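Lipid II:glycine glycyltransferase (Staphylococcus aureus, PDB 6SNR) probably adds the first glycine of the pentaglycine interpeptide bridge to the lysine of lipid II, using glycyl-tRNA as donor, in cell-wall peptidoglycan synthesis. Local coordinates at residues 241-244 with 245-248; 251-254 with 255-259; 329-332 with 333-336. All coordinates share one frame; numbering follows the deposited sequence.

Contact 1 (241-244 with 245-248); sequences KVNQ and ELNE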
# COMPACT_ATOMS: atom_id res chain seq x y z
N LYS A 241 -27.00 -9.41 14.42
CA LYS A 241 -27.43 -9.48 13.04
C LYS A 241 -28.36 -10.71 12.85
O LYS A 241 -29.35 -10.59 12.16
CB LYS A 241 -26.21 -9.57 12.11
CG LYS A 241 -26.47 -9.71 10.62
CD LYS A 241 -25.18 -9.67 9.78
CE LYS A 241 -24.18 -10.78 10.15
NZ LYS A 241 -23.36 -11.31 9.02
N VAL A 242 -28.01 -11.85 13.44
CA VAL A 242 -28.82 -13.07 13.26
C VAL A 242 -30.19 -12.87 13.91
O VAL A 242 -31.19 -13.20 13.32
CB VAL A 242 -28.10 -14.33 13.79
CG1 VAL A 242 -29.05 -15.54 13.81
CG2 VAL A 242 -26.88 -14.64 12.95
N ASN A 243 -30.22 -12.27 15.09
CA ASN A 243 -31.48 -12.01 15.78
C ASN A 243 -32.40 -11.13 14.95
O ASN A 243 -33.62 -11.35 14.88
CB ASN A 243 -31.22 -11.38 17.15
CG ASN A 243 -30.68 -12.36 18.15
OD1 ASN A 243 -30.89 -13.57 18.01
ND2 ASN A 243 -29.96 -11.87 19.17
N GLN A 244 -31.82 -10.12 14.30
CA GLN A 244 -32.59 -9.26 13.43
C GLN A 244 -33.12 -10.04 12.23
O GLN A 244 -34.28 -9.87 11.88
CB GLN A 244 -31.79 -8.01 12.98
CG GLN A 244 -32.46 -7.17 11.90
CD GLN A 244 -33.57 -6.27 12.43
OE1 GLN A 244 -33.31 -5.30 13.13
NE2 GLN A 244 -34.82 -6.58 12.08
N GLU A 245 -32.29 -10.88 11.62
CA GLU A 245 -32.71 -11.72 10.48
C GLU A 245 -33.84 -12.65 10.92
O GLU A 245 -34.81 -12.81 10.17
CB GLU A 245 -31.53 -12.53 9.89
CG GLU A 245 -30.54 -11.69 9.08
CD GLU A 245 -29.33 -12.47 8.55
OE1 GLU A 245 -29.42 -13.70 8.39
OE2 GLU A 245 -28.27 -11.83 8.27
N LEU A 246 -33.74 -13.22 12.12
CA LEU A 246 -34.83 -14.08 12.63
C LEU A 246 -36.13 -13.30 12.76
O LEU A 246 -37.19 -13.79 12.41
CB LEU A 246 -34.47 -14.68 13.98
CG LEU A 246 -33.36 -15.74 13.93
CD1 LEU A 246 -32.83 -16.04 15.32
CD2 LEU A 246 -33.86 -17.00 13.21
N ASN A 247 -36.05 -12.07 13.25
CA ASN A 247 -37.26 -11.24 13.34
C ASN A 247 -37.85 -10.97 11.98
O ASN A 247 -39.06 -11.09 11.79
CB ASN A 247 -36.99 -9.94 14.10
CG ASN A 247 -36.57 -10.18 15.53
OD1 ASN A 247 -36.90 -11.20 16.13
ND2 ASN A 247 -35.84 -9.22 16.11
N GLU A 248 -36.99 -10.65 11.00
CA GLU A 248 -37.46 -10.37 9.65
C GLU A 248 -38.10 -11.63 9.01
O GLU A 248 -39.09 -11.53 8.30
CB GLU A 248 -36.32 -9.82 8.78
CG GLU A 248 -35.87 -8.43 9.22
CD GLU A 248 -34.62 -7.92 8.53
OE1 GLU A 248 -33.92 -8.70 7.84
OE2 GLU A 248 -34.31 -6.73 8.72

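Contact 2 (251-254 with 255-259); sequences AEIA and KWQQK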
# COMPACT_ATOMS: atom_id res chain seq x y z
N ALA A 251 -41.50 -12.20 10.34
CA ALA A 251 -42.42 -11.22 9.74
C ALA A 251 -42.80 -11.56 8.29
O ALA A 251 -43.95 -11.33 7.90
CB ALA A 251 -41.85 -9.80 9.83
N GLU A 252 -41.86 -12.10 7.51
CA GLU A 252 -42.17 -12.63 6.18
C GLU A 252 -43.23 -13.72 6.29
O GLU A 252 -44.17 -13.77 5.50
CB GLU A 252 -40.94 -13.22 5.49
CG GLU A 252 -39.89 -12.24 4.99
CD GLU A 252 -38.62 -12.96 4.52
OE1 GLU A 252 -38.74 -14.11 4.01
OE2 GLU A 252 -37.51 -12.39 4.66
N ILE A 253 -43.05 -14.64 7.25
CA ILE A 253 -43.97 -15.75 7.41
C ILE A 253 -45.36 -15.21 7.75
O ILE A 253 -46.35 -15.68 7.18
CB ILE A 253 -43.49 -16.77 8.44
CG1 ILE A 253 -42.30 -17.53 7.86
CG2 ILE A 253 -44.58 -17.78 8.76
CD1 ILE A 253 -41.52 -18.40 8.84
N ALA A 254 -45.42 -14.25 8.67
CA ALA A 254 -46.70 -13.59 8.99
C ALA A 254 -47.40 -13.06 7.74
O ALA A 254 -48.60 -13.29 7.56
CB ALA A 254 -46.49 -12.45 9.98
N LYS A 255 -46.66 -12.36 6.89
CA LYS A 255 -47.18 -11.77 5.64
C LYS A 255 -47.74 -12.83 4.67
O LYS A 255 -48.83 -12.69 4.15
CB LYS A 255 -46.09 -10.92 4.98
CG LYS A 255 -46.40 -10.37 3.59
CD LYS A 255 -45.16 -9.81 2.90
CE LYS A 255 -44.22 -10.91 2.42
NZ LYS A 255 -43.03 -10.41 1.68
N TRP A 256 -46.97 -13.90 4.42
CA TRP A 256 -47.45 -14.99 3.56
C TRP A 256 -48.61 -15.78 4.18
O TRP A 256 -49.48 -16.26 3.46
CB TRP A 256 -46.29 -15.96 3.18
CG TRP A 256 -45.37 -15.39 2.15
CD1 TRP A 256 -44.09 -14.94 2.35
CD2 TRP A 256 -45.66 -15.16 0.75
NE1 TRP A 256 -43.57 -14.45 1.16
CE2 TRP A 256 -44.50 -14.59 0.17
CE3 TRP A 256 -46.78 -15.39 -0.06
CZ2 TRP A 256 -44.43 -14.25 -1.20
CZ3 TRP A 256 -46.71 -15.05 -1.44
CH2 TRP A 256 -45.54 -14.48 -1.98
N GLN A 257 -48.65 -15.93 5.50
CA GLN A 257 -49.76 -16.59 6.16
C GLN A 257 -51.05 -15.80 5.97
O GLN A 257 -52.13 -16.37 5.81
CB GLN A 257 -49.49 -16.74 7.66
CG GLN A 257 -48.65 -17.95 7.99
CD GLN A 257 -48.73 -18.32 9.45
OE1 GLN A 257 -48.44 -17.50 10.31
NE2 GLN A 257 -49.12 -19.54 9.73
N GLN A 258 -50.93 -14.48 6.00
CA GLN A 258 -52.07 -13.61 5.78
C GLN A 258 -52.56 -13.66 4.33
O GLN A 258 -53.76 -13.62 4.09
CB GLN A 258 -51.76 -12.18 6.23
CG GLN A 258 -51.67 -12.04 7.74
CD GLN A 258 -52.93 -12.52 8.44
OE1 GLN A 258 -53.99 -11.89 8.33
NE2 GLN A 258 -52.84 -13.66 9.14
N LYS A 259 -51.65 -13.77 3.37
CA LYS A 259 -52.06 -13.97 1.96
C LYS A 259 -52.75 -15.33 1.75
O LYS A 259 -53.75 -15.44 1.04
CB LYS A 259 -50.87 -13.81 1.01
CG LYS A 259 -50.36 -12.38 0.91
CD LYS A 259 -50.93 -11.62 -0.28
CE LYS A 259 -49.94 -11.57 -1.44
NZ LYS A 259 -48.81 -10.63 -1.20

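Contact 3 (329-332 with 333-336); sequences DFLP and NHHM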
# COMPACT_ATOMS: atom_id res chain seq x y z
N ASP A 329 -12.60 -18.41 5.27
CA ASP A 329 -13.86 -18.31 4.51
C ASP A 329 -14.62 -17.00 4.67
O ASP A 329 -15.50 -16.69 3.89
CB ASP A 329 -14.79 -19.50 4.85
CG ASP A 329 -14.42 -20.77 4.12
OD1 ASP A 329 -13.31 -20.85 3.56
OD2 ASP A 329 -15.28 -21.70 4.10
N PHE A 330 -14.24 -16.17 5.65
CA PHE A 330 -14.81 -14.86 5.77
C PHE A 330 -14.13 -13.87 4.82
O PHE A 330 -14.55 -12.74 4.76
CB PHE A 330 -14.65 -14.37 7.22
CG PHE A 330 -15.72 -14.89 8.14
CD1 PHE A 330 -15.62 -16.16 8.68
CD2 PHE A 330 -16.84 -14.11 8.43
CE1 PHE A 330 -16.63 -16.65 9.51
CE2 PHE A 330 -17.84 -14.59 9.26
CZ PHE A 330 -17.71 -15.86 9.81
N LEU A 331 -13.11 -14.32 4.10
CA LEU A 331 -12.39 -13.49 3.11
C LEU A 331 -11.97 -12.13 3.68
O LEU A 331 -12.21 -11.09 3.06
CB LEU A 331 -13.21 -13.31 1.84
CG LEU A 331 -13.65 -14.67 1.25
CD1 LEU A 331 -14.84 -14.47 0.33
CD2 LEU A 331 -12.49 -15.34 0.54
N PRO A 332 -11.33 -12.13 4.86
CA PRO A 332 -10.96 -10.86 5.49
C PRO A 332 -10.02 -9.97 4.67
O PRO A 332 -10.23 -8.76 4.69
CB PRO A 332 -10.32 -11.29 6.80
CG PRO A 332 -9.71 -12.60 6.46
CD PRO A 332 -10.73 -13.28 5.56
N ASN A 333 -9.05 -10.54 3.97
CA ASN A 333 -8.12 -9.74 3.13
C ASN A 333 -8.84 -9.01 2.01
O ASN A 333 -8.52 -7.88 1.68
CB ASN A 333 -7.01 -10.62 2.55
CG ASN A 333 -6.11 -11.23 3.63
OD1 ASN A 333 -5.90 -12.44 3.69
ND2 ASN A 333 -5.59 -10.39 4.48
N HIS A 334 -9.88 -9.63 1.44
CA HIS A 334 -10.64 -8.98 0.36
C HIS A 334 -11.47 -7.83 0.87
O HIS A 334 -11.56 -6.77 0.22
CB HIS A 334 -11.57 -10.02 -0.32
CG HIS A 334 -10.84 -11.13 -0.98
ND1 HIS A 334 -10.27 -12.17 -0.28
CD2 HIS A 334 -10.55 -11.36 -2.28
CE1 HIS A 334 -9.68 -12.99 -1.12
NE2 HIS A 334 -9.84 -12.52 -2.34
N HIS A 335 -12.05 -8.00 2.07
CA HIS A 335 -12.77 -6.93 2.73
C HIS A 335 -11.83 -5.76 3.04
O HIS A 335 -12.12 -4.60 2.70
CB HIS A 335 -13.42 -7.46 4.02
CG HIS A 335 -14.51 -6.59 4.53
ND1 HIS A 335 -15.16 -6.82 5.73
CD2 HIS A 335 -15.04 -5.46 4.03
CE1 HIS A 335 -16.04 -5.87 5.94
NE2 HIS A 335 -15.99 -5.03 4.92
N MET A 336 -10.68 -6.13 3.61
CA MET A 336 -9.61 -5.17 3.95
C MET A 336 -9.14 -4.32 2.76
O MET A 336 -9.15 -3.06 2.84
CB MET A 336 -8.39 -5.89 4.55
CG MET A 336 -7.54 -4.97 5.41
SD MET A 336 -6.25 -5.95 6.22
CE MET A 336 -5.30 -6.66 4.92

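Contact 1 (241-244 with 245-248)
E245 opens the second of two successive turns of one long helix by donating its backbone N to K241 O at 3.0 Å. Its side chain runs beside that of K241, both heading the same way. With CG opposite the carbonyl carbon (chi1 -74°) and the chain extended beyond it, E245 OE2 comes to rest 3.6 Å from K241 CG, along the aliphatic part of the lysine. The charged ends do not meet: K241 NZ stays 5.0 Å from E245 OE2. L246 follows with the shortest of the four backbone bonds, L246 N to V242 O at 2.8 Å. Its CD1 lies alongside V242 CG1 at 4.1 Å. V242 is buried and L246 partly so against helix 267-297, where both meet N284 and L246 also E285. Beside them, N243 OD1 is hydrogen-bonded to K288 NZ of that same helix. N247 N bonds to N243 O, and the N247 side chain turns back toward this oxygen, CG 3.2 Å from N243 O, without a side-chain hydrogen bond. E248 N closes the series on Q244 O; the carboxylate of E248 lies across the end of the Q244 side chain, the two planes 41° apart. Q244, N247 and E248 form an exposed polar side, whereas V242 and L246 supply the apolar one: the chemistry is that of an amphipathic helix, in which the i to i+4 lysine-glutamate pair would be expected to give at most a modest attraction.

Contact 2 (251-254 with 255-259)
Four i to i+4 backbone hydrogen bonds carry the helix from A251-A254 into K255-K259: K255 N reaches A251 O, W256 N reaches E252 O, Q257 N reaches I253 O at 2.9 Å, and Q258 N reaches A254 O. The carbonyl of E252 also meets the indole of W256, whose CD1 lies 3.4 Å from E252 O. The first torsion of the tryptophan sets this up: CG stands opposite the carbonyl carbon and next to the backbone N (chi1 -75°), which turns the indole back toward the preceding turn, with CD1 nearest E252 O. Next round the helix, Q257 sends its extended chain obliquely past I253, with Q257 CG 4.1 Å from I253 CG2, while the same methylene carbon approaches I253 O at 3.3 Å. Here the long helix 235-262 runs beside helix 267-297 as an antiparallel helical hairpin, the coiled-coil arm found in Fem ligases such as FemA. I253 and W256, three residues apart, belong to the side that faces the second helix: I253 rests on A277 and I281, and W256 on A270 and I274. A β-branched aliphatic side chain and a broad indole suit that seam, since both offer wide apolar surfaces to small or aliphatic partners. The remaining sides are polar or small. Alanine suits the exposed helix position at A254, favouring the helix without bulk, and Q258 folds its CG to 3.3 Å from A254 O. K255 leans back along the turn towards E252, although the opposite charges remain well separated, with K255 NZ 6.1 Å from E252 OE1.

Contact 3 (329-332 with 333-336)
L331, in the left-handed region of backbone space (phi 50°, psi 50°), is the N-cap residue of helix 332-347 and links it to the 3-10 turn before. Its carbonyl faces two amides of the first turn: H335 N binds L331 O at 3.2 Å, and H334 N makes a weak bond to the same oxygen. M336 N then takes P332 O at 2.9 Å. A proline suits the first turn of the helix, because the amide hydrogen it lacks would have no acceptor within the helix, and its ring fixes phi at a helical value. The side chain of L331 lies at a slant to that of H334, bringing L331 CB within 3.8 Å of H334 ND1 and L331 CD2 within 4.0 Å of H334 CE1. Helix 165-177 borders this pair, with A174 against L331 and N167 and K170 against H334. H335 swings its ring away from the turn, CG placed opposite the backbone N (chi1 -162°), and its ND1 is hydrogen-bonded to T179 OG1. On the buried side, P332 and M336 pack on V231 and S305, M336 also on A307. L331 O thus takes H335 N and, weakly, H334 N, while the imidazole beside the leucine gains apolar contact; the leucine has no side-chain acceptor, so its side chain makes no N-cap bond to the first-turn amides.

Contacts 1 and 2 are successive parts of helix 235-262, their centres 16 Å apart, and each turns an apolar pair to helix 267-297; contact 2 is farther out, 49 Å from the centre of the chain against 37 Å for contact 1. Contact 3 belongs to the globular body, 16 Å from that centre, where helix 332-347 starts beside strands 226-233 and 302-312, which lead into and out of the helical hairpin. Its centre lies 23 Å from that of contact 1, with nearest atoms about 6 Å apart, and 36 Å from that of contact 2. The three therefore run from body to arm without contact 3 touching the others.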